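Local structure of fructose-2,6-bisphosphatase TIGAR B (Danio rerio, 3E9D) at residues M1-L6 / I224-R229; N209-P214 / V242-K247. The protein probably hydrolyses fructose 2,6-bisphosphate to fructose 6-phosphate and phosphate, as a histidine phosphatase that lowers glycolytic flux. All blocks are in the same frame, centred on the assembly; numbering follows the deposited sequence.

Interaction 1 of 2, residues M1-L6 / I224-R229; sequences MLTFAL and IFTIHR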
ATOM      1  N   MET A   1     -12.171 -18.643   3.697  1.00 27.26           N
ATOM      2  CA  MET A   1     -13.161 -18.416   4.790  1.00 27.10           C
ATOM      3  C   MET A   1     -13.321 -16.952   5.230  1.00 25.54           C
ATOM      4  O   MET A   1     -14.392 -16.580   5.693  1.00 25.15           O
ATOM      5  CB  MET A   1     -12.898 -19.327   5.983  1.00 28.13           C
ATOM      6  CG  MET A   1     -11.508 -19.289   6.551  1.00 32.31           C
ATOM      7  SD  MET A   1     -11.401 -20.483   7.933  1.00 42.31           S
ATOM      8  CE  MET A   1     -10.693 -21.891   7.135  1.00 38.82           C
ATOM      9  N   LEU A   2     -12.277 -16.133   5.086  1.00 23.37           N
ATOM     10  CA  LEU A   2     -12.431 -14.694   5.270  1.00 22.31           C
ATOM     11  C   LEU A   2     -12.109 -13.924   3.994  1.00 21.16           C
ATOM     12  O   LEU A   2     -11.072 -14.151   3.369  1.00 20.95           O
ATOM     13  CB  LEU A   2     -11.571 -14.159   6.428  1.00 22.56           C
ATOM     14  CG  LEU A   2     -11.651 -12.633   6.657  1.00 22.12           C
ATOM     15  CD1 LEU A   2     -13.035 -12.203   7.176  1.00 23.17           C
ATOM     16  CD2 LEU A   2     -10.551 -12.170   7.609  1.00 23.18           C
ATOM     17  N   THR A   3     -13.011 -13.029   3.612  1.00 19.90           N
ATOM     18  CA  THR A   3     -12.790 -12.124   2.494  1.00 19.08           C
ATOM     19  C   THR A   3     -12.691 -10.720   3.053  1.00 18.59           C
ATOM     20  O   THR A   3     -13.552 -10.303   3.821  1.00 18.58           O
ATOM     21  CB  THR A   3     -13.946 -12.173   1.483  1.00 19.41           C
ATOM     22  OG1 THR A   3     -13.970 -13.458   0.870  1.00 20.41           O
ATOM     23  CG2 THR A   3     -13.775 -11.087   0.377  1.00 18.74           C
ATOM     24  N   PHE A   4     -11.645  -9.994   2.665  1.00 17.62           N
ATOM     25  CA  PHE A   4     -11.491  -8.604   3.104  1.00 17.50           C
ATOM     26  C   PHE A   4     -10.845  -7.750   2.013  1.00 17.41           C
ATOM     27  O   PHE A   4     -10.095  -8.266   1.170  1.00 17.01           O
ATOM     28  CB  PHE A   4     -10.714  -8.509   4.435  1.00 17.16           C
ATOM     29  CG  PHE A   4      -9.247  -8.860   4.334  1.00 18.02           C
ATOM     30  CD1 PHE A   4      -8.301  -7.873   4.059  1.00 18.93           C
ATOM     31  CD2 PHE A   4      -8.813 -10.175   4.542  1.00 18.86           C
ATOM     32  CE1 PHE A   4      -6.939  -8.187   3.952  1.00 19.73           C
ATOM     33  CE2 PHE A   4      -7.446 -10.511   4.460  1.00 18.60           C
ATOM     34  CZ  PHE A   4      -6.504  -9.501   4.163  1.00 17.78           C
ATOM     35  N   ALA A   5     -11.194  -6.466   2.012  1.00 16.74           N
ATOM     36  CA  ALA A   5     -10.626  -5.493   1.092  1.00 17.03           C
ATOM     37  C   ALA A   5      -9.405  -4.854   1.731  1.00 17.01           C
ATOM     38  O   ALA A   5      -9.352  -4.666   2.963  1.00 16.88           O
ATOM     39  CB  ALA A   5     -11.659  -4.409   0.760  1.00 17.28           C
ATOM     40  N   LEU A   6      -8.417  -4.542   0.897  1.00 16.64           N
ATOM     41  CA  LEU A   6      -7.251  -3.808   1.350  1.00 16.98           C
ATOM     42  C   LEU A   6      -7.071  -2.575   0.468  1.00 16.83           C
ATOM     43  O   LEU A   6      -6.817  -2.712  -0.735  1.00 16.00           O
ATOM     44  CB  LEU A   6      -5.990  -4.682   1.275  1.00 16.97           C
ATOM     45  CG  LEU A   6      -4.697  -3.943   1.624  1.00 16.62           C
ATOM     46  CD1 LEU A   6      -4.673  -3.599   3.109  1.00 16.89           C
ATOM     47  CD2 LEU A   6      -3.447  -4.769   1.254  1.00 15.34           C
ATOM     48  N   ILE A 224      -8.724  -7.278  -3.179  1.00 17.57           N
ATOM     49  CA  ILE A 224      -9.582  -8.085  -2.338  1.00 17.54           C
ATOM     50  C   ILE A 224      -8.894  -9.434  -2.106  1.00 17.82           C
ATOM     51  O   ILE A 224      -8.490 -10.118  -3.077  1.00 16.84           O
ATOM     52  CB  ILE A 224     -10.966  -8.340  -3.007  1.00 18.13           C
ATOM     53  CG1 ILE A 224     -11.560  -7.051  -3.621  1.00 18.27           C
ATOM     54  CG2 ILE A 224     -11.932  -9.004  -1.999  1.00 18.65           C
ATOM     55  CD1 ILE A 224     -11.709  -5.880  -2.630  1.00 18.49           C
ATOM     56  N   PHE A 225      -8.765  -9.812  -0.833  1.00 17.47           N
ATOM     57  CA  PHE A 225      -8.120 -11.074  -0.444  1.00 18.43           C
ATOM     58  C   PHE A 225      -9.157 -12.064   0.065  1.00 19.30           C
ATOM     59  O   PHE A 225     -10.079 -11.700   0.802  1.00 19.03           O
ATOM     60  CB  PHE A 225      -7.137 -10.835   0.703  1.00 18.28           C
ATOM     61  CG  PHE A 225      -5.916 -10.053   0.317  1.00 19.42           C
ATOM     62  CD1 PHE A 225      -4.714 -10.716   0.063  1.00 19.21           C
ATOM     63  CD2 PHE A 225      -5.957  -8.663   0.213  1.00 18.51           C
ATOM     64  CE1 PHE A 225      -3.557 -10.004  -0.273  1.00 21.35           C
ATOM     65  CE2 PHE A 225      -4.811  -7.938  -0.157  1.00 19.62           C
ATOM     66  CZ  PHE A 225      -3.608  -8.608  -0.387  1.00 19.64           C
ATOM     67  N   THR A 226      -9.003 -13.319  -0.322  1.00 19.66           N
ATOM     68  CA  THR A 226      -9.733 -14.393   0.337  1.00 20.59           C
ATOM     69  C   THR A 226      -8.702 -15.310   0.970  1.00 20.79           C
ATOM     70  O   THR A 226      -7.781 -15.783   0.292  1.00 20.38           O
ATOM     71  CB  THR A 226     -10.627 -15.163  -0.643  1.00 20.83           C
ATOM     72  OG1 THR A 226     -11.649 -14.278  -1.121  1.00 22.96           O
ATOM     73  CG2 THR A 226     -11.278 -16.353   0.050  1.00 21.44           C
ATOM     74  N   ILE A 227      -8.846 -15.532   2.272  1.00 21.10           N
ATOM     75  CA  ILE A 227      -7.874 -16.314   3.022  1.00 22.06           C
ATOM     76  C   ILE A 227      -8.522 -17.558   3.644  1.00 23.46           C
ATOM     77  O   ILE A 227      -9.689 -17.510   4.083  1.00 22.26           O
ATOM     78  CB  ILE A 227      -7.096 -15.474   4.064  1.00 22.25           C
ATOM     79  CG1 ILE A 227      -8.027 -14.858   5.104  1.00 22.79           C
ATOM     80  CG2 ILE A 227      -6.255 -14.340   3.371  1.00 20.30           C
ATOM     81  CD1 ILE A 227      -7.263 -14.232   6.326  1.00 26.28           C
ATOM     82  N   HIS A 228      -7.737 -18.644   3.650  1.00 25.03           N
ATOM     83  CA  HIS A 228      -8.080 -19.961   4.190  1.00 27.82           C
ATOM     84  C   HIS A 228      -7.057 -20.358   5.253  1.00 27.89           C
ATOM     85  O   HIS A 228      -5.902 -19.956   5.198  1.00 27.34           O
ATOM     86  CB  HIS A 228      -8.042 -21.042   3.081  1.00 27.96           C
ATOM     87  CG  HIS A 228      -9.212 -21.003   2.143  1.00 33.41           C
ATOM     88  ND1 HIS A 228      -9.756 -22.144   1.583  1.00 37.40           N
ATOM     89  CD2 HIS A 228      -9.930 -19.960   1.646  1.00 35.49           C
ATOM     90  CE1 HIS A 228     -10.764 -21.805   0.792  1.00 37.71           C
ATOM     91  NE2 HIS A 228     -10.897 -20.487   0.820  1.00 37.09           N
ATOM     92  N   ARG A 229      -7.501 -21.163   6.207  1.00 29.03           N
ATOM     93  CA  ARG A 229      -6.625 -21.740   7.201  1.00 30.69           C
ATOM     94  C   ARG A 229      -6.487 -23.229   6.920  1.00 31.84           C
ATOM     95  O   ARG A 229      -7.490 -23.938   6.780  1.00 30.84           O
ATOM     96  CB  ARG A 229      -7.237 -21.528   8.573  1.00 30.78           C
ATOM     97  CG  ARG A 229      -6.297 -21.655   9.723  1.00 32.33           C
ATOM     98  CD  ARG A 229      -6.845 -20.780  10.845  1.00 35.94           C
ATOM     99  NE  ARG A 229      -6.308 -21.172  12.127  1.00 37.55           N
ATOM    100  CZ  ARG A 229      -5.403 -20.479  12.796  1.00 40.94           C
ATOM    101  NH1 ARG A 229      -4.938 -19.318  12.319  1.00 41.65           N
ATOM    102  NH2 ARG A 229      -4.970 -20.953  13.960  1.00 41.87           N
TER

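Interaction 2 of 2, residues N209-P214 / V242-K247; sequences NQVFSP and VFINRK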
ATOM      1  N   ASN A 209       1.066  -1.880 -17.740  1.00 22.31           N
ATOM      2  CA  ASN A 209       1.937  -0.725 -17.545  1.00 22.83           C
ATOM      3  C   ASN A 209       1.418   0.118 -16.395  1.00 21.80           C
ATOM      4  O   ASN A 209       2.206   0.638 -15.616  1.00 21.69           O
ATOM      5  CB  ASN A 209       2.065   0.125 -18.805  1.00 23.31           C
ATOM      6  CG  ASN A 209       2.985  -0.501 -19.834  1.00 27.56           C
ATOM      7  OD1 ASN A 209       3.707  -1.465 -19.534  1.00 32.12           O
ATOM      8  ND2 ASN A 209       2.991   0.055 -21.049  1.00 27.78           N
ATOM      9  N   GLN A 210       0.097   0.233 -16.301  1.00 21.02           N
ATOM     10  CA  GLN A 210      -0.530   0.906 -15.173  1.00 21.38           C
ATOM     11  C   GLN A 210      -0.316   0.127 -13.877  1.00 20.60           C
ATOM     12  O   GLN A 210       0.075   0.709 -12.859  1.00 20.95           O
ATOM     13  CB  GLN A 210      -2.027   1.156 -15.424  1.00 21.12           C
ATOM     14  CG  GLN A 210      -2.780   1.792 -14.245  1.00 22.66           C
ATOM     15  CD  GLN A 210      -2.284   3.194 -13.927  1.00 25.54           C
ATOM     16  OE1 GLN A 210      -1.642   3.829 -14.761  1.00 24.32           O
ATOM     17  NE2 GLN A 210      -2.560   3.673 -12.711  1.00 23.34           N
ATOM     18  N   VAL A 211      -0.594  -1.176 -13.908  1.00 19.56           N
ATOM     19  CA  VAL A 211      -0.421  -2.037 -12.718  1.00 18.97           C
ATOM     20  C   VAL A 211       0.956  -1.835 -12.083  1.00 18.50           C
ATOM     21  O   VAL A 211       1.074  -1.730 -10.866  1.00 19.20           O
ATOM     22  CB  VAL A 211      -0.608  -3.538 -13.064  1.00 18.78           C
ATOM     23  CG1 VAL A 211      -0.321  -4.402 -11.851  1.00 18.67           C
ATOM     24  CG2 VAL A 211      -2.020  -3.784 -13.573  1.00 18.34           C
ATOM     25  N   PHE A 212       1.992  -1.787 -12.913  1.00 18.51           N
ATOM     26  CA  PHE A 212       3.360  -1.741 -12.424  1.00 19.50           C
ATOM     27  C   PHE A 212       3.979  -0.323 -12.362  1.00 19.81           C
ATOM     28  O   PHE A 212       5.181  -0.183 -12.130  1.00 19.45           O
ATOM     29  CB  PHE A 212       4.244  -2.677 -13.265  1.00 19.91           C
ATOM     30  CG  PHE A 212       3.843  -4.135 -13.179  1.00 21.06           C
ATOM     31  CD1 PHE A 212       3.742  -4.776 -11.938  1.00 20.41           C
ATOM     32  CD2 PHE A 212       3.570  -4.865 -14.330  1.00 20.98           C
ATOM     33  CE1 PHE A 212       3.376  -6.135 -11.841  1.00 20.69           C
ATOM     34  CE2 PHE A 212       3.187  -6.225 -14.247  1.00 22.19           C
ATOM     35  CZ  PHE A 212       3.106  -6.863 -13.006  1.00 20.63           C
ATOM     36  N   SER A 213       3.156   0.713 -12.541  1.00 19.55           N
ATOM     37  CA  SER A 213       3.638   2.106 -12.538  1.00 20.10           C
ATOM     38  C   SER A 213       4.013   2.607 -11.128  1.00 20.17           C
ATOM     39  O   SER A 213       3.603   2.005 -10.123  1.00 19.91           O
ATOM     40  CB  SER A 213       2.584   3.026 -13.189  1.00 20.14           C
ATOM     41  OG  SER A 213       1.402   3.046 -12.411  1.00 21.15           O
ATOM     42  N   PRO A 214       4.823   3.691 -11.040  1.00 20.94           N
ATOM     43  CA  PRO A 214       5.115   4.244  -9.711  1.00 21.46           C
ATOM     44  C   PRO A 214       3.857   4.921  -9.127  1.00 22.00           C
ATOM     45  O   PRO A 214       3.056   5.478  -9.889  1.00 22.42           O
ATOM     46  CB  PRO A 214       6.235   5.260  -9.967  1.00 22.22           C
ATOM     47  CG  PRO A 214       6.189   5.586 -11.444  1.00 22.10           C
ATOM     48  CD  PRO A 214       5.419   4.475 -12.147  1.00 21.44           C
ATOM     49  N   VAL A 242      -8.266  -4.625  -7.962  1.00 18.82           N
ATOM     50  CA  VAL A 242      -9.442  -3.813  -8.354  1.00 18.32           C
ATOM     51  C   VAL A 242      -8.996  -2.567  -9.124  1.00 18.55           C
ATOM     52  O   VAL A 242      -9.422  -2.354 -10.256  1.00 19.04           O
ATOM     53  CB  VAL A 242     -10.337  -3.451  -7.134  1.00 18.15           C
ATOM     54  CG1 VAL A 242     -11.594  -2.677  -7.547  1.00 17.59           C
ATOM     55  CG2 VAL A 242     -10.720  -4.728  -6.331  1.00 16.57           C
ATOM     56  N   PHE A 243      -8.133  -1.755  -8.518  1.00 18.26           N
ATOM     57  CA  PHE A 243      -7.536  -0.605  -9.198  1.00 18.06           C
ATOM     58  C   PHE A 243      -6.160  -0.329  -8.599  1.00 18.68           C
ATOM     59  O   PHE A 243      -5.874  -0.741  -7.455  1.00 17.97           O
ATOM     60  CB  PHE A 243      -8.458   0.639  -9.193  1.00 18.19           C
ATOM     61  CG  PHE A 243      -8.951   1.069  -7.804  1.00 18.43           C
ATOM     62  CD1 PHE A 243      -8.147   1.855  -6.976  1.00 16.95           C
ATOM     63  CD2 PHE A 243     -10.229   0.711  -7.358  1.00 18.10           C
ATOM     64  CE1 PHE A 243      -8.597   2.293  -5.712  1.00 16.14           C
ATOM     65  CE2 PHE A 243     -10.709   1.131  -6.088  1.00 18.10           C
ATOM     66  CZ  PHE A 243      -9.891   1.921  -5.265  1.00 18.84           C
ATOM     67  N   ILE A 244      -5.301   0.320  -9.386  1.00 18.07           N
ATOM     68  CA  ILE A 244      -3.911   0.564  -8.993  1.00 18.50           C
ATOM     69  C   ILE A 244      -3.556   2.022  -9.257  1.00 18.82           C
ATOM     70  O   ILE A 244      -3.823   2.547 -10.349  1.00 18.61           O
ATOM     71  CB  ILE A 244      -2.897  -0.330  -9.784  1.00 18.97           C
ATOM     72  CG1 ILE A 244      -3.237  -1.826  -9.706  1.00 19.54           C
ATOM     73  CG2 ILE A 244      -1.427  -0.067  -9.338  1.00 18.52           C
ATOM     74  CD1 ILE A 244      -2.972  -2.454  -8.373  1.00 20.86           C
ATOM     75  N   ASN A 245      -2.957   2.659  -8.253  1.00 19.09           N
ATOM     76  CA  ASN A 245      -2.450   4.044  -8.342  1.00 19.42           C
ATOM     77  C   ASN A 245      -3.482   5.067  -8.821  1.00 19.50           C
ATOM     78  O   ASN A 245      -3.166   5.981  -9.592  1.00 19.50           O
ATOM     79  CB  ASN A 245      -1.195   4.098  -9.213  1.00 19.31           C
ATOM     80  CG  ASN A 245      -0.052   3.284  -8.638  1.00 19.93           C
ATOM     81  OD1 ASN A 245      -0.077   2.894  -7.466  1.00 21.61           O
ATOM     82  ND2 ASN A 245       0.969   3.040  -9.455  1.00 21.31           N
ATOM     83  N   ARG A 246      -4.723   4.899  -8.365  1.00 19.56           N
ATOM     84  CA  ARG A 246      -5.803   5.810  -8.714  1.00 19.85           C
ATOM     85  C   ARG A 246      -5.590   7.187  -8.044  1.00 20.02           C
ATOM     86  O   ARG A 246      -5.254   7.270  -6.871  1.00 18.85           O
ATOM     87  CB  ARG A 246      -7.148   5.203  -8.306  1.00 19.62           C
ATOM     88  CG  ARG A 246      -8.336   6.113  -8.578  1.00 20.40           C
ATOM     89  CD  ARG A 246      -9.650   5.468  -8.188  1.00 20.39           C
ATOM     90  NE  ARG A 246     -10.027   4.353  -9.062  1.00 19.38           N
ATOM     91  CZ  ARG A 246     -11.175   3.685  -8.954  1.00 19.68           C
ATOM     92  NH1 ARG A 246     -12.065   4.031  -8.011  1.00 16.80           N
ATOM     93  NH2 ARG A 246     -11.453   2.691  -9.804  1.00 18.33           N
ATOM     94  N   LYS A 247      -5.823   8.254  -8.798  1.00 20.41           N
ATOM     95  CA  LYS A 247      -5.600   9.602  -8.289  1.00 21.76           C
ATOM     96  C   LYS A 247      -6.698  10.554  -8.783  1.00 21.98           C
ATOM     97  O   LYS A 247      -6.448  11.738  -9.011  1.00 22.24           O
ATOM     98  CB  LYS A 247      -4.192  10.079  -8.669  1.00 22.08           C
ATOM     99  CG  LYS A 247      -3.891   9.971 -10.173  1.00 25.46           C
ATOM    100  CD  LYS A 247      -2.640  10.754 -10.594  1.00 31.48           C
ATOM    101  CE  LYS A 247      -2.654  12.188 -10.049  1.00 36.30           C
ATOM    102  NZ  LYS A 247      -1.665  13.102 -10.729  1.00 40.23           N
TER
HETATM  103  O   HOH W   1      -1.760   6.600 -11.626  1.00 25.81           O

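Interaction 1 of 2, residues M1-L6 / I224-R229
The rings of F4 and F225 lie almost parallel, their planes 10° apart, but are slid so far past one another that they barely overlap, with centroids 5.3 Å apart. What sits over one face of the F4 ring, offset toward its rim, is the F225 methylene instead: F225 CB lies 4.0 Å from the centroid of the F4 ring, a CH-pi contact. The F4 torsion explains this, since CG stands between the backbone N and the carbonyl carbon (chi1 70°) and the ring leans across the partner strand. Beyond it, the L6 methyl CD2 meets F225 CE2 obliquely at 3.7 Å. L2 and I227 run side by side in the same direction on this face, and the I227 methyls CG2 and CD1 approach F4 CE2.

The frame is an antiparallel pair inside the mixed sheet of the histidine phosphatase fold, in which strand 2-10 lies between strands 177-182 and 220-230. L2 with I227 and F4 with F225 are hydrogen-bonded pairs; T3 with T226 and A5 with I224 are non-hydrogen-bonded pairs. The strand start is a classic beta bulge: M1 and L2 both face I227, whose carbonyl O accepts from M1 N at 2.8 Å and from L2 N at 3.1 Å. M1 N approaches tilted out of the carbonyl plane, whereas L2 N lies in it.

On the other face, T3 OG1 and T226 OG1 share a hydrogen bond of 3.2 Å in which either may donate. Next to them, I224 CG2 touches T3 CG2 and I224 CD1 reaches A5 CB. At the bulge, the bent M1 chain brings CE to 3.8 Å from R229 CB, while F144 of helix 125-146 touches both M1 and R229.

Interaction 2 of 2, residues N209-P214 / V242-K247
N245 directs its amide nitrogen into the turn after helix 208-211, where ND2 donates to S213 OG at 3.0 Å and to S213 O at 2.9 Å. Both acceptors lie near the N245 amide plane, but the second bond is bent (130° at the hydrogen) and its donor stands above the S213 carbonyl plane. Alongside, Q210 NE2 donates to I244 O at 2.9 Å, with that oxygen only 4° out of the Q210 amide plane; the chain bends at chi2 (64°) to bring the amide there. I244 CG2 packs against V211 O at 3.4 Å.

In the second shell, Q210 O receives both S213 OG, at 2.7 Å, and S213 N, which fixes the hydroxyl presented to N245. Without the N245 amide, as with an alanine here, S213 O and OG would probably lose this donor and the turn would be less firmly tied to the strand.

Further out, S221 OG bonds to N245 N, and N245 and R246 both face I220 in a G1 beta bulge. The I244 side chain touches F223 of strand 220-230, while V211 rests on V195 of helix 184-197.

Strands 220-230 and 233-246 are neighbours in one sheet, which ties the two contacts together: I224 CG1 of segment 224-229 packs on V242 CG2 of segment 242-247 at 3.7 Å, although the centres of the two interactions are about 21 Å apart. Each is partly buried. Interaction 1 buries 628 Å² through regular main-chain pairing and a largely apolar face, away from the annotated sites. Interaction 2 buries 249 Å², and side-chain amides supply its direct bonds, joining a helix end to a strand where the chain turns a corner. It also lies nearer the catalytic centre, the N245 side chain being about 11 Å from that of H183, the inferred transition-state stabiliser.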